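Local coordinates for protein ribosome biogenesis GTPase A (Thermotoga maritima, PDB 3CNL) that binds GTP, which it probably hydrolyses, and is probably required for a late step in assembly of the 50S ribosomal subunit, at residues 77-82 against 88-93; 48-53 against 92-97. All coordinates share one frame; numbering follows the deposited sequence.

Contact 1: residues 77-82 against 88-93. With GNP (phosphoaminophosphonic acid-guanylate ester), chain B.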
ATOM      1  N   ARG A  77      -4.279  13.315 -11.044  1.00 32.12           N
ATOM      2  CA  ARG A  77      -5.032  13.712  -9.863  1.00 30.99           C
ATOM      3  C   ARG A  77      -4.501  12.888  -8.677  1.00 30.06           C
ATOM      4  O   ARG A  77      -4.615  11.664  -8.656  1.00 29.46           O
ATOM      5  CB  ARG A  77      -6.528  13.498 -10.100  1.00 31.41           C
ATOM      6  CG  ARG A  77      -7.445  13.933  -8.965  1.00 32.40           C
ATOM      7  CD  ARG A  77      -8.878  14.143  -9.464  1.00 33.79           C
ATOM      8  NE  ARG A  77      -9.841  14.337  -8.366  1.00 34.23           N
ATOM      9  CZ  ARG A  77     -11.163  14.328  -8.530  1.00 34.12           C
ATOM     10  NH1 ARG A  77     -11.679  14.128  -9.736  1.00 35.31           N
ATOM     11  NH2 ARG A  77     -11.977  14.501  -7.490  1.00 35.84           N
ATOM     12  N   VAL A  78      -3.890  13.570  -7.714  1.00 29.02           N
ATOM     13  CA  VAL A  78      -3.201  12.913  -6.615  1.00 27.52           C
ATOM     14  C   VAL A  78      -3.467  13.636  -5.313  1.00 27.31           C
ATOM     15  O   VAL A  78      -3.403  14.871  -5.257  1.00 27.15           O
ATOM     16  CB  VAL A  78      -1.660  12.795  -6.874  1.00 27.87           C
ATOM     17  CG1 VAL A  78      -0.978  14.169  -7.072  1.00 27.29           C
ATOM     18  CG2 VAL A  78      -0.954  11.995  -5.771  1.00 27.84           C
ATOM     19  N   ILE A  79      -3.782  12.856  -4.280  1.00 25.81           N
ATOM     20  CA  ILE A  79      -3.931  13.364  -2.926  1.00 24.79           C
ATOM     21  C   ILE A  79      -3.098  12.509  -1.984  1.00 25.15           C
ATOM     22  O   ILE A  79      -2.662  11.428  -2.360  1.00 25.41           O
ATOM     23  CB  ILE A  79      -5.401  13.356  -2.458  1.00 24.40           C
ATOM     24  CG1 ILE A  79      -5.926  11.924  -2.302  1.00 23.41           C
ATOM     25  CG2 ILE A  79      -6.271  14.218  -3.414  1.00 23.35           C
ATOM     26  CD1 ILE A  79      -7.220  11.811  -1.532  1.00 22.91           C
ATOM     27  N   THR A  80      -2.877  12.989  -0.764  1.00 24.87           N
ATOM     28  CA  THR A  80      -2.181  12.190   0.239  1.00 25.26           C
ATOM     29  C   THR A  80      -3.065  12.189   1.467  1.00 25.76           C
ATOM     30  O   THR A  80      -3.789  13.151   1.694  1.00 25.67           O
ATOM     31  CB  THR A  80      -0.838  12.821   0.626  1.00 25.67           C
ATOM     32  OG1 THR A  80      -1.087  14.142   1.106  1.00 26.27           O
ATOM     33  CG2 THR A  80       0.117  12.890  -0.589  1.00 23.95           C
ATOM     34  N   THR A  81      -3.032  11.106   2.243  1.00 25.47           N
ATOM     35  CA  THR A  81      -3.841  11.026   3.448  1.00 25.37           C
ATOM     36  C   THR A  81      -3.292   9.967   4.375  1.00 25.95           C
ATOM     37  O   THR A  81      -2.279   9.347   4.076  1.00 24.90           O
ATOM     38  CB  THR A  81      -5.326  10.729   3.133  1.00 25.38           C
ATOM     39  OG1 THR A  81      -6.114  10.951   4.314  1.00 25.20           O
ATOM     40  CG2 THR A  81      -5.512   9.284   2.661  1.00 25.07           C
ATOM     41  N   HIS A  82      -3.944   9.798   5.524  1.00 27.28           N
ATOM     42  CA  HIS A  82      -3.600   8.755   6.481  1.00 28.24           C
ATOM     43  C   HIS A  82      -4.798   8.479   7.377  1.00 29.04           C
ATOM     44  O   HIS A  82      -5.746   9.259   7.408  1.00 28.79           O
ATOM     45  CB  HIS A  82      -2.328   9.111   7.277  1.00 28.19           C
ATOM     46  CG  HIS A  82      -2.513  10.193   8.304  1.00 29.62           C
ATOM     47  ND1 HIS A  82      -2.324  11.530   8.029  1.00 30.24           N
ATOM     48  CD2 HIS A  82      -2.831  10.126   9.618  1.00 29.91           C
ATOM     49  CE1 HIS A  82      -2.542  12.241   9.120  1.00 30.33           C
ATOM     50  NE2 HIS A  82      -2.854  11.411  10.097  1.00 30.38           N
ATOM     51  N   LYS A  88     -13.745  14.782   7.192  1.00 34.41           N
ATOM     52  CA  LYS A  88     -14.028  16.051   6.527  1.00 34.22           C
ATOM     53  C   LYS A  88     -12.898  16.518   5.612  1.00 33.20           C
ATOM     54  O   LYS A  88     -13.146  17.072   4.526  1.00 32.23           O
ATOM     55  CB  LYS A  88     -14.313  17.141   7.578  1.00 34.73           C
ATOM     56  CG  LYS A  88     -14.987  16.641   8.863  1.00 37.30           C
ATOM     57  CD  LYS A  88     -13.984  15.953   9.805  1.00 39.13           C
ATOM     58  CE  LYS A  88     -14.660  15.256  10.962  1.00 41.57           C
ATOM     59  NZ  LYS A  88     -15.211  13.942  10.534  1.00 41.85           N
ATOM     60  N   VAL A  89     -11.660  16.320   6.073  1.00 32.70           N
ATOM     61  CA  VAL A  89     -10.453  16.721   5.332  1.00 32.61           C
ATOM     62  C   VAL A  89     -10.248  15.804   4.115  1.00 31.94           C
ATOM     63  O   VAL A  89      -9.879  16.264   3.031  1.00 31.58           O
ATOM     64  CB  VAL A  89      -9.183  16.639   6.227  1.00 32.97           C
ATOM     65  CG1 VAL A  89      -7.926  16.955   5.421  1.00 33.58           C
ATOM     66  CG2 VAL A  89      -9.305  17.547   7.452  1.00 33.88           C
ATOM     67  N   LEU A  90     -10.477  14.509   4.318  1.00 31.55           N
ATOM     68  CA  LEU A  90     -10.383  13.517   3.236  1.00 31.26           C
ATOM     69  C   LEU A  90     -11.363  13.844   2.121  1.00 31.07           C
ATOM     70  O   LEU A  90     -10.999  13.871   0.968  1.00 30.79           O
ATOM     71  CB  LEU A  90     -10.697  12.117   3.763  1.00 30.76           C
ATOM     72  CG  LEU A  90      -9.971  10.890   3.197  1.00 31.05           C
ATOM     73  CD1 LEU A  90     -10.848   9.660   3.363  1.00 29.25           C
ATOM     74  CD2 LEU A  90      -9.465  11.035   1.760  1.00 27.89           C
ATOM     75  N   LEU A  91     -12.617  14.086   2.480  1.00 32.08           N
ATOM     76  CA  LEU A  91     -13.667  14.311   1.492  1.00 32.13           C
ATOM     77  C   LEU A  91     -13.415  15.586   0.714  1.00 32.56           C
ATOM     78  O   LEU A  91     -13.679  15.658  -0.487  1.00 32.46           O
ATOM     79  CB  LEU A  91     -15.031  14.365   2.174  1.00 32.69           C
ATOM     80  CG  LEU A  91     -15.607  13.047   2.668  1.00 32.56           C
ATOM     81  CD1 LEU A  91     -16.894  13.342   3.343  1.00 32.88           C
ATOM     82  CD2 LEU A  91     -15.817  12.101   1.486  1.00 32.45           C
ATOM     83  N   LYS A  92     -12.855  16.577   1.398  1.00 33.29           N
ATOM     84  CA  LYS A  92     -12.495  17.851   0.778  1.00 33.36           C
ATOM     85  C   LYS A  92     -11.364  17.660  -0.215  1.00 33.00           C
ATOM     86  O   LYS A  92     -11.387  18.233  -1.325  1.00 33.37           O
ATOM     87  CB  LYS A  92     -12.098  18.870   1.852  1.00 34.07           C
ATOM     88  CG  LYS A  92     -12.395  20.293   1.472  1.00 36.39           C
ATOM     89  CD  LYS A  92     -11.202  20.959   0.802  1.00 40.09           C
ATOM     90  CE  LYS A  92     -10.630  22.063   1.697  1.00 41.03           C
ATOM     91  NZ  LYS A  92     -11.546  23.258   1.738  1.00 42.76           N
ATOM     92  N   LYS A  93     -10.368  16.858   0.177  1.00 32.28           N
ATOM     93  CA  LYS A  93      -9.276  16.475  -0.732  1.00 30.66           C
ATOM     94  C   LYS A  93      -9.794  15.703  -1.936  1.00 30.06           C
ATOM     95  O   LYS A  93      -9.364  15.948  -3.064  1.00 29.76           O
ATOM     96  CB  LYS A  93      -8.217  15.637  -0.008  1.00 30.29           C
ATOM     97  CG  LYS A  93      -7.334  16.422   0.926  1.00 30.18           C
ATOM     98  CD  LYS A  93      -6.284  15.534   1.581  1.00 29.83           C
ATOM     99  CE  LYS A  93      -5.360  16.360   2.504  1.00 29.74           C
ATOM    100  NZ  LYS A  93      -4.283  15.527   3.124  1.00 26.94           N
TER
HETATM  101  PG  GNP B 501      -6.597  -5.845   2.202  1.00 38.27           P
HETATM  102  O1G GNP B 501      -7.161  -5.523   0.838  1.00 36.49           O
HETATM  103  O2G GNP B 501      -5.276  -6.588   2.117  1.00 40.18           O
HETATM  104  O3G GNP B 501      -7.675  -6.553   3.013  1.00 37.74           O
HETATM  105  N3B GNP B 501      -6.271  -4.634   3.172  1.00 32.88           N
HETATM  106  PB  GNP B 501      -6.757  -3.137   3.073  1.00 30.22           P
HETATM  107  O1B GNP B 501      -6.221  -2.506   1.830  1.00 23.61           O
HETATM  108  O2B GNP B 501      -8.242  -3.118   3.230  1.00 28.79           O
HETATM  109  O3A GNP B 501      -6.112  -2.439   4.286  1.00 26.57           O
HETATM  110  PA  GNP B 501      -6.658  -2.219   5.731  1.00 27.21           P
HETATM  111  O1A GNP B 501      -7.507  -1.018   5.790  1.00 24.68           O
HETATM  112  O2A GNP B 501      -7.214  -3.449   6.315  1.00 27.42           O
HETATM  113  O5' GNP B 501      -5.372  -1.836   6.521  1.00 26.29           O
HETATM  114  C5' GNP B 501      -4.213  -2.682   6.569  1.00 26.42           C
HETATM  115  C4' GNP B 501      -3.378  -2.270   7.777  1.00 27.52           C
HETATM  116  O4' GNP B 501      -2.856  -0.918   7.626  1.00 26.59           O
HETATM  117  C3' GNP B 501      -4.095  -2.248   9.116  1.00 28.88           C
HETATM  118  O3' GNP B 501      -3.177  -2.665  10.116  1.00 31.11           O
HETATM  119  C2' GNP B 501      -4.428  -0.775   9.288  1.00 27.88           C
HETATM  120  O2' GNP B 501      -4.585  -0.459  10.652  1.00 29.64           O
HETATM  121  C1' GNP B 501      -3.183  -0.099   8.724  1.00 25.30           C
HETATM  122  N9  GNP B 501      -3.403   1.231   8.164  1.00 24.60           N
HETATM  123  C8  GNP B 501      -4.407   1.593   7.289  1.00 24.13           C
HETATM  124  N7  GNP B 501      -4.336   2.852   6.927  1.00 26.19           N
HETATM  125  C5  GNP B 501      -3.212   3.343   7.625  1.00 24.81           C
HETATM  126  C6  GNP B 501      -2.614   4.633   7.650  1.00 25.13           C
HETATM  127  O6  GNP B 501      -2.972   5.662   7.048  1.00 22.83           O
HETATM  128  N1  GNP B 501      -1.479   4.681   8.479  1.00 24.53           N
HETATM  129  C2  GNP B 501      -0.980   3.608   9.200  1.00 25.12           C
HETATM  130  N2  GNP B 501       0.119   3.825   9.953  1.00 26.03           N
HETATM  131  N3  GNP B 501      -1.516   2.400   9.179  1.00 23.51           N
HETATM  132  C4  GNP B 501      -2.628   2.345   8.381  1.00 24.38           C
HETATM  133  O   HOH W   1      -9.173  15.243  -6.044  1.00 32.41           O
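Ile-79, Thr-80 and Thr-81 meet Leu-90 and Lys-93 in a strand-loop-helix unit at one edge of the GTPase sheet. Strand 78-80 and helical segment 88-93 run antiparallel, at 168°, and their axes come within 9.4 Å. Lys-93 makes the polar link. Its chain is extended beyond CG (chi2 -178°), which carries NZ across to the backbone of Thr-80. There Lys-93 NZ donates to Thr-80 O at 2.8 Å. The C=O...N angle is 149° and the donor lies tilted from the carbonyl plane. The same ammonium forms a salt bridge with Glu-85, whose other carboxylate oxygen is hydrogen-bonded to Thr-81 OG1. With an alanine here the ammonium is gone, and Thr-80 O and Glu-85 OE1 would probably lose the partner they share, leaving the Glu-85 carboxylate with its bond to Thr-81 but not its salt bridge. The apolar part lies beside this link. Ile-79 crosses Leu-90 at about a right angle, its CD1 4.1 Å from Leu-90 CD2. The other branch of the isoleucine, CG2, sits 3.6 Å from Lys-93 O. Leu-90 also lies against Thr-81, with its CG 4.0 Å from Thr-81 OG1. At the far end a water bridges the two elements. It accepts from Arg-77 NE at 2.6 Å and donates to Lys-93 O. After the strand the chain runs directly to the nucleotide, where His-82 CA lies 3.2 Å from O6 of the guanine. This position at the base is consistent with the G5 loop of a P-loop GTPase, here in circularly permuted order.

Contact 2: residues 48-53 against 92-97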
ATOM      1  N   GLU A  48     -12.704   8.395 -14.099  1.00 34.62           N
ATOM      2  CA  GLU A  48     -12.006   9.460 -13.392  1.00 32.95           C
ATOM      3  C   GLU A  48     -11.206   8.815 -12.267  1.00 31.17           C
ATOM      4  O   GLU A  48     -11.778   8.234 -11.344  1.00 30.58           O
ATOM      5  CB  GLU A  48     -13.004  10.499 -12.852  1.00 33.26           C
ATOM      6  CG  GLU A  48     -12.379  11.654 -12.078  1.00 35.68           C
ATOM      7  CD  GLU A  48     -11.483  12.533 -12.930  1.00 36.92           C
ATOM      8  OE1 GLU A  48     -11.698  12.583 -14.158  1.00 39.96           O
ATOM      9  OE2 GLU A  48     -10.559  13.175 -12.376  1.00 39.74           O
ATOM     10  N   THR A  49      -9.885   8.909 -12.351  1.00 29.37           N
ATOM     11  CA  THR A  49      -9.007   8.224 -11.400  1.00 28.07           C
ATOM     12  C   THR A  49      -8.325   9.228 -10.467  1.00 27.78           C
ATOM     13  O   THR A  49      -7.787  10.239 -10.915  1.00 27.26           O
ATOM     14  CB  THR A  49      -7.947   7.374 -12.122  1.00 28.69           C
ATOM     15  OG1 THR A  49      -8.596   6.382 -12.927  1.00 29.65           O
ATOM     16  CG2 THR A  49      -6.990   6.687 -11.130  1.00 27.78           C
ATOM     17  N   ILE A  50      -8.394   8.938  -9.169  1.00 26.66           N
ATOM     18  CA  ILE A  50      -7.671   9.692  -8.144  1.00 26.34           C
ATOM     19  C   ILE A  50      -6.585   8.779  -7.553  1.00 25.51           C
ATOM     20  O   ILE A  50      -6.884   7.677  -7.088  1.00 25.60           O
ATOM     21  CB  ILE A  50      -8.630  10.142  -7.031  1.00 26.51           C
ATOM     22  CG1 ILE A  50      -9.842  10.881  -7.636  1.00 27.22           C
ATOM     23  CG2 ILE A  50      -7.902  11.005  -5.971  1.00 25.92           C
ATOM     24  CD1 ILE A  50     -10.884  11.268  -6.612  1.00 28.23           C
ATOM     25  N   ILE A  51      -5.333   9.220  -7.590  1.00 24.78           N
ATOM     26  CA  ILE A  51      -4.248   8.482  -6.918  1.00 23.82           C
ATOM     27  C   ILE A  51      -4.171   8.966  -5.480  1.00 23.16           C
ATOM     28  O   ILE A  51      -3.935  10.144  -5.234  1.00 23.58           O
ATOM     29  CB  ILE A  51      -2.892   8.671  -7.620  1.00 23.83           C
ATOM     30  CG1 ILE A  51      -2.948   8.076  -9.027  1.00 24.40           C
ATOM     31  CG2 ILE A  51      -1.725   8.061  -6.755  1.00 24.83           C
ATOM     32  CD1 ILE A  51      -1.807   8.497  -9.958  1.00 25.16           C
ATOM     33  N   LEU A  52      -4.424   8.063  -4.540  1.00 21.84           N
ATOM     34  CA  LEU A  52      -4.384   8.396  -3.142  1.00 21.13           C
ATOM     35  C   LEU A  52      -3.115   7.790  -2.535  1.00 20.74           C
ATOM     36  O   LEU A  52      -2.906   6.575  -2.588  1.00 18.98           O
ATOM     37  CB  LEU A  52      -5.656   7.870  -2.465  1.00 21.38           C
ATOM     38  CG  LEU A  52      -5.989   8.169  -1.006  1.00 21.34           C
ATOM     39  CD1 LEU A  52      -7.457   7.851  -0.752  1.00 21.44           C
ATOM     40  CD2 LEU A  52      -5.160   7.338  -0.075  1.00 23.96           C
ATOM     41  N   LEU A  53      -2.252   8.647  -1.991  1.00 20.65           N
ATOM     42  CA  LEU A  53      -1.008   8.172  -1.388  1.00 20.60           C
ATOM     43  C   LEU A  53      -1.258   8.021   0.089  1.00 20.69           C
ATOM     44  O   LEU A  53      -1.236   9.004   0.824  1.00 20.68           O
ATOM     45  CB  LEU A  53       0.143   9.142  -1.660  1.00 20.34           C
ATOM     46  CG  LEU A  53       0.478   9.332  -3.136  1.00 20.78           C
ATOM     47  CD1 LEU A  53       1.689  10.243  -3.273  1.00 20.55           C
ATOM     48  CD2 LEU A  53       0.691   7.980  -3.899  1.00 19.51           C
ATOM     49  N   LYS A  92     -12.855  16.577   1.398  1.00 33.29           N
ATOM     50  CA  LYS A  92     -12.495  17.851   0.778  1.00 33.36           C
ATOM     51  C   LYS A  92     -11.364  17.660  -0.215  1.00 33.00           C
ATOM     52  O   LYS A  92     -11.387  18.233  -1.325  1.00 33.37           O
ATOM     53  CB  LYS A  92     -12.098  18.870   1.852  1.00 34.07           C
ATOM     54  CG  LYS A  92     -12.395  20.293   1.472  1.00 36.39           C
ATOM     55  CD  LYS A  92     -11.202  20.959   0.802  1.00 40.09           C
ATOM     56  CE  LYS A  92     -10.630  22.063   1.697  1.00 41.03           C
ATOM     57  NZ  LYS A  92     -11.546  23.258   1.738  1.00 42.76           N
ATOM     58  N   LYS A  93     -10.368  16.858   0.177  1.00 32.28           N
ATOM     59  CA  LYS A  93      -9.276  16.475  -0.732  1.00 30.66           C
ATOM     60  C   LYS A  93      -9.794  15.703  -1.936  1.00 30.06           C
ATOM     61  O   LYS A  93      -9.364  15.948  -3.064  1.00 29.76           O
ATOM     62  CB  LYS A  93      -8.217  15.637  -0.008  1.00 30.29           C
ATOM     63  CG  LYS A  93      -7.334  16.422   0.926  1.00 30.18           C
ATOM     64  CD  LYS A  93      -6.284  15.534   1.581  1.00 29.83           C
ATOM     65  CE  LYS A  93      -5.360  16.360   2.504  1.00 29.74           C
ATOM     66  NZ  LYS A  93      -4.283  15.527   3.124  1.00 26.94           N
ATOM     67  N   LEU A  94     -10.707  14.761  -1.707  1.00 29.29           N
ATOM     68  CA  LEU A  94     -11.236  13.948  -2.808  1.00 29.24           C
ATOM     69  C   LEU A  94     -12.094  14.782  -3.759  1.00 30.09           C
ATOM     70  O   LEU A  94     -12.019  14.608  -4.983  1.00 30.34           O
ATOM     71  CB  LEU A  94     -12.040  12.750  -2.281  1.00 28.65           C
ATOM     72  CG  LEU A  94     -11.274  11.597  -1.626  1.00 26.60           C
ATOM     73  CD1 LEU A  94     -12.222  10.739  -0.761  1.00 24.62           C
ATOM     74  CD2 LEU A  94     -10.547  10.763  -2.714  1.00 24.97           C
ATOM     75  N   SER A  95     -12.881  15.695  -3.181  1.00 30.67           N
ATOM     76  CA  SER A  95     -13.817  16.573  -3.909  1.00 31.73           C
ATOM     77  C   SER A  95     -14.494  15.902  -5.102  1.00 31.42           C
ATOM     78  O   SER A  95     -14.250  16.252  -6.254  1.00 31.50           O
ATOM     79  CB  SER A  95     -13.170  17.918  -4.272  1.00 32.76           C
ATOM     80  OG  SER A  95     -13.259  18.809  -3.152  1.00 36.20           O
ATOM     81  N   PHE A  96     -15.331  14.913  -4.791  1.00 30.92           N
ATOM     82  CA  PHE A  96     -16.054  14.137  -5.786  1.00 30.92           C
ATOM     83  C   PHE A  96     -17.101  14.974  -6.503  1.00 31.44           C
ATOM     84  O   PHE A  96     -17.798  15.772  -5.874  1.00 31.46           O
ATOM     85  CB  PHE A  96     -16.773  12.967  -5.124  1.00 29.99           C
ATOM     86  CG  PHE A  96     -15.856  11.869  -4.625  1.00 29.13           C
ATOM     87  CD1 PHE A  96     -14.964  11.232  -5.492  1.00 29.14           C
ATOM     88  CD2 PHE A  96     -15.958  11.418  -3.315  1.00 28.08           C
ATOM     89  CE1 PHE A  96     -14.134  10.200  -5.041  1.00 28.32           C
ATOM     90  CE2 PHE A  96     -15.142  10.382  -2.856  1.00 27.54           C
ATOM     91  CZ  PHE A  96     -14.232   9.775  -3.723  1.00 28.53           C
ATOM     92  N   ASP A  97     -17.226  14.741  -7.806  1.00 31.91           N
ATOM     93  CA  ASP A  97     -18.256  15.344  -8.643  1.00 32.90           C
ATOM     94  C   ASP A  97     -19.611  14.850  -8.197  1.00 33.11           C
ATOM     95  O   ASP A  97     -19.704  13.764  -7.630  1.00 33.22           O
ATOM     96  CB  ASP A  97     -18.010  14.953 -10.103  1.00 33.20           C
ATOM     97  CG  ASP A  97     -19.067  15.480 -11.027  1.00 33.95           C
ATOM     98  OD1 ASP A  97     -19.072  16.699 -11.264  1.00 35.33           O
ATOM     99  OD2 ASP A  97     -19.898  14.681 -11.509  1.00 36.81           O
TER
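Ile-50 makes an apolar contact with Leu-94 and Phe-96, where the end of helix 87-94 and the turn after it cover one face of the central sheet. The fold is the alpha/beta/alpha sandwich of a P-loop GTPase. On strand 48-54, Ile-50 and Leu-52 face this helix, while Ile-51 and Leu-53 pack on helix 61-73 across the sheet. The contact is carried by a single methyl group. Ile-50 CG1 lies anti to the carbonyl carbon (chi1 -52°), and the chain ends in a CD1 that reaches both partners. Ile-50 CD1 is 3.9 Å from Leu-94 CD2. Ile-50 CD1 also lies 3.8 Å from Phe-96 CE1 and meets the ring obliquely. The same methyl is close to Leu-94 O, which is hydrogen-bonded to Arg-77 NH2. The ring is backed by its own segment, with Leu-94 CB 3.9 Å above the plane and offset toward the rim. Phe-96 also touches Val-26 of the neighbouring strand 24-30. The chain leaves the helix at Ser-95, which has a positive phi of 36°. The serine hydroxyl turns back there, and Ser-95 OG donates to Lys-92 O at 2.7 Å, tilted from the carbonyl plane.

Contacts 1 and 2 place one helix, 87-94, over two neighbouring parallel strands of one sheet. Their centres are about 7 Å apart. Arg-77 ties them together: its NH2 reaches Leu-94 O at 2.5 Å, a probable hydrogen bond, and its NH1 forms a salt bridge with Glu-48. The strands themselves are joined by a probable backbone bond from Ile-51 N to Arg-77 O at 2.8 Å. Just past strand 78-80, Thr-81 CG2 packs 3.4 Å from Leu-52 CD2. Contact 1 borders the guanine pocket, and the Thr-81 side chain is about 3 Å from that of Asn-54, which binds GTP. Contact 2 lies further back, with the Leu-94 side chain about 13 Å from the nucleotide.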